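Orf c02003 protein (Sulfolobus solfataricus P2, PDB 2Q00) is of unknown function but belongs to the archaeal PaREP1 family and folds as a compact, mainly helical single-chain protein. Local coordinates at residues S6-Y11 against K113-A118. Residues are numbered along the deposited sequence; the frame is centred on the assembly and turned at random.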
ATOM      1  N   SER A   6      -3.209  10.882  -0.312  1.00 39.44           N
ATOM      2  CA  SER A   6      -3.758  10.023  -1.354  1.00 39.46           C
ATOM      3  C   SER A   6      -3.887   8.596  -0.787  1.00 38.43           C
ATOM      4  O   SER A   6      -4.805   7.852  -1.129  1.00 39.26           O
ATOM      5  CB  SER A   6      -2.826  10.019  -2.560  1.00 39.45           C
ATOM      6  OG  SER A   6      -1.514   9.655  -2.174  1.00 37.43           O
ATOM      7  N   ALA A   7      -2.963   8.235   0.098  1.00 39.22           N
ATOM      8  CA  ALA A   7      -2.966   6.911   0.727  1.00 41.91           C
ATOM      9  C   ALA A   7      -4.266   6.706   1.510  1.00 41.35           C
ATOM     10  O   ALA A   7      -4.969   5.705   1.319  1.00 42.49           O
ATOM     11  CB  ALA A   7      -1.770   6.775   1.654  1.00 39.71           C
ATOM     12  N   GLU A   8      -4.585   7.672   2.372  1.00 40.07           N
ATOM     13  CA  GLU A   8      -5.798   7.616   3.185  1.00 39.11           C
ATOM     14  C   GLU A   8      -7.071   7.543   2.362  1.00 41.09           C
ATOM     15  O   GLU A   8      -8.032   6.864   2.745  1.00 47.69           O
ATOM     16  CB  GLU A   8      -5.858   8.823   4.113  1.00 37.73           C
ATOM     17  CG  GLU A   8      -4.793   8.803   5.184  1.00 44.22           C
ATOM     18  CD  GLU A   8      -4.675  10.119   5.935  1.00 54.80           C
ATOM     19  OE1 GLU A   8      -4.203  11.110   5.327  1.00 60.50           O
ATOM     20  OE2 GLU A   8      -5.050  10.161   7.130  1.00 59.13           O
ATOM     21  N   VAL A   9      -7.075   8.227   1.225  1.00 40.63           N
ATOM     22  CA  VAL A   9      -8.245   8.245   0.354  1.00 42.89           C
ATOM     23  C   VAL A   9      -8.497   6.897  -0.319  1.00 42.50           C
ATOM     24  O   VAL A   9      -9.640   6.430  -0.385  1.00 44.75           O
ATOM     25  CB  VAL A   9      -8.122   9.329  -0.731  1.00 44.47           C
ATOM     26  CG1 VAL A   9      -9.320   9.271  -1.642  1.00 40.66           C
ATOM     27  CG2 VAL A   9      -8.031  10.696  -0.082  1.00 44.34           C
ATOM     28  N   TYR A  10      -7.440   6.285  -0.842  1.00 41.99           N
ATOM     29  CA  TYR A  10      -7.585   4.973  -1.467  1.00 41.61           C
ATOM     30  C   TYR A  10      -8.101   3.968  -0.449  1.00 37.63           C
ATOM     31  O   TYR A  10      -8.955   3.156  -0.764  1.00 38.60           O
ATOM     32  CB  TYR A  10      -6.249   4.498  -2.050  1.00 41.17           C
ATOM     33  CG  TYR A  10      -5.985   5.051  -3.422  1.00 39.38           C
ATOM     34  CD1 TYR A  10      -6.896   4.833  -4.465  1.00 33.80           C
ATOM     35  CD2 TYR A  10      -4.814   5.753  -3.699  1.00 37.75           C
ATOM     36  CE1 TYR A  10      -6.633   5.291  -5.747  1.00 32.26           C
ATOM     37  CE2 TYR A  10      -4.546   6.223  -4.982  1.00 32.14           C
ATOM     38  CZ  TYR A  10      -5.450   5.980  -6.003  1.00 37.79           C
ATOM     39  OH  TYR A  10      -5.127   6.346  -7.292  1.00 42.65           O
ATOM     40  N   TYR A  11      -7.583   4.037   0.771  1.00 39.29           N
ATOM     41  CA  TYR A  11      -8.010   3.138   1.837  1.00 44.48           C
ATOM     42  C   TYR A  11      -9.518   3.276   2.094  1.00 46.22           C
ATOM     43  O   TYR A  11     -10.253   2.282   2.125  1.00 47.52           O
ATOM     44  CB  TYR A  11      -7.260   3.444   3.135  1.00 45.57           C
ATOM     45  CG  TYR A  11      -7.441   2.376   4.193  1.00 51.17           C
ATOM     46  CD1 TYR A  11      -6.743   1.164   4.112  1.00 50.15           C
ATOM     47  CD2 TYR A  11      -8.336   2.555   5.246  1.00 56.52           C
ATOM     48  CE1 TYR A  11      -6.935   0.160   5.046  1.00 50.26           C
ATOM     49  CE2 TYR A  11      -8.539   1.557   6.189  1.00 57.62           C
ATOM     50  CZ  TYR A  11      -7.836   0.358   6.086  1.00 56.83           C
ATOM     51  OH  TYR A  11      -8.038  -0.638   7.013  1.00 58.00           O
ATOM     52  N   LYS A 113      -1.966  -0.380   8.565  1.00 50.46           N
ATOM     53  CA  LYS A 113      -0.785  -0.105   9.377  1.00 47.59           C
ATOM     54  C   LYS A 113       0.269   0.609   8.542  1.00 44.44           C
ATOM     55  O   LYS A 113       1.001   1.469   9.021  1.00 43.98           O
ATOM     56  CB  LYS A 113      -0.224  -1.430   9.922  1.00 48.89           C
ATOM     57  CG  LYS A 113       0.708  -1.291  11.121  1.00 56.99           C
ATOM     58  CD  LYS A 113       0.912  -2.647  11.819  1.00 64.47           C
ATOM     59  CE  LYS A 113       1.824  -2.551  13.043  1.00 65.88           C
ATOM     60  NZ  LYS A 113       2.079  -3.901  13.625  1.00 68.92           N
ATOM     61  N   LEU A 114       0.338   0.240   7.279  1.00 44.61           N
ATOM     62  CA  LEU A 114       1.305   0.840   6.388  1.00 45.45           C
ATOM     63  C   LEU A 114       0.894   2.276   6.115  1.00 46.22           C
ATOM     64  O   LEU A 114       1.709   3.194   6.166  1.00 43.84           O
ATOM     65  CB  LEU A 114       1.345   0.040   5.087  1.00 44.73           C
ATOM     66  CG  LEU A 114       2.306   0.501   4.007  1.00 45.53           C
ATOM     67  CD1 LEU A 114       3.699   0.710   4.588  1.00 42.56           C
ATOM     68  CD2 LEU A 114       2.309  -0.535   2.897  1.00 44.82           C
ATOM     69  N   VAL A 115      -0.387   2.463   5.840  1.00 46.54           N
ATOM     70  CA  VAL A 115      -0.904   3.782   5.538  1.00 49.19           C
ATOM     71  C   VAL A 115      -0.614   4.757   6.669  1.00 53.04           C
ATOM     72  O   VAL A 115      -0.084   5.843   6.432  1.00 54.62           O
ATOM     73  CB  VAL A 115      -2.424   3.727   5.269  1.00 45.74           C
ATOM     74  CG1 VAL A 115      -2.987   5.123   5.114  1.00 43.69           C
ATOM     75  CG2 VAL A 115      -2.688   2.917   4.005  1.00 44.28           C
ATOM     76  N   ILE A 116      -0.935   4.357   7.898  1.00 56.99           N
ATOM     77  CA  ILE A 116      -0.716   5.225   9.046  1.00 58.65           C
ATOM     78  C   ILE A 116       0.761   5.500   9.289  1.00 58.33           C
ATOM     79  O   ILE A 116       1.122   6.595   9.699  1.00 61.02           O
ATOM     80  CB  ILE A 116      -1.347   4.642  10.321  1.00 60.55           C
ATOM     81  CG1 ILE A 116      -0.660   3.330  10.687  1.00 71.78           C
ATOM     82  CG2 ILE A 116      -2.851   4.427  10.099  1.00 57.98           C
ATOM     83  CD1 ILE A 116      -1.076   2.770  12.041  1.00 83.50           C
ATOM     84  N   PHE A 117       1.620   4.523   9.035  1.00 59.23           N
ATOM     85  CA  PHE A 117       3.039   4.758   9.222  1.00 60.43           C
ATOM     86  C   PHE A 117       3.430   5.936   8.342  1.00 59.57           C
ATOM     87  O   PHE A 117       4.134   6.841   8.785  1.00 60.63           O
ATOM     88  CB  PHE A 117       3.870   3.527   8.833  1.00 59.84           C
ATOM     89  CG  PHE A 117       3.941   2.467   9.904  1.00 67.89           C
ATOM     90  CD1 PHE A 117       4.142   2.818  11.241  1.00 72.37           C
ATOM     91  CD2 PHE A 117       3.856   1.113   9.571  1.00 68.74           C
ATOM     92  CE1 PHE A 117       4.258   1.833  12.231  1.00 72.92           C
ATOM     93  CE2 PHE A 117       3.973   0.125  10.546  1.00 62.08           C
ATOM     94  CZ  PHE A 117       4.175   0.479  11.879  1.00 64.12           C
ATOM     95  N   ALA A 118       2.962   5.917   7.098  1.00 57.71           N
ATOM     96  CA  ALA A 118       3.263   6.988   6.160  1.00 57.25           C
ATOM     97  C   ALA A 118       2.763   8.319   6.708  1.00 57.65           C
ATOM     98  O   ALA A 118       3.538   9.251   6.944  1.00 54.87           O
ATOM     99  CB  ALA A 118       2.615   6.702   4.821  1.00 56.14           C
TER
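V115 reaches from helix 101-122 to the first turns of helix 6-19 and touches A7, E8 and Y11 with its two methyl groups. The contacts are van der Waals touches, and V115 takes part in each of them. CG1 lies 4.0 Å from A7 CB, and it also meets E8, whose CG is 4.1 Å from V115 CG1; the same methyl brushes the E8 backbone N. The second branch serves the tyrosine: V115 CG2 approaches Y11 CD1 obliquely at 4.4 Å, a looser touch. The valine torsion explains this division of labour. With CG1 anti to the backbone N (chi1 173°) and CG2 anti to the carbonyl carbon, the two methyls part, CG1 to A7 and E8, CG2 to the Y11 ring. A7 and Y11 stand one helical turn apart, linked by the bond from Y11 N to A7 O, and both start their side chains toward the partner helix.

The polar groups find their partners elsewhere. E8 lends V115 its aliphatic CG, while its carboxylate turns back to its own helix start, where OE1 accepts a hydrogen bond from T5 N. Y11 OH has a weak hydrogen bond with K108 NZ, and the Y11 ring meets that of Y30 with the planes steeply inclined.

The two helix segments run nearly antiparallel, at 156°, with axes 9.6 Å apart at closest approach. The small A7 side chain suits this spacing: its CA sits 6.1 Å from the CA of V115. L114, next to V115, packs on I79 and L82, tying helix 101-122 to helix 79-95 as well. Chemically, then, the first and last long helices of this bundle are joined here by dispersion and hydrophobic burial around one branched side chain, with nothing polar spent between the two segments.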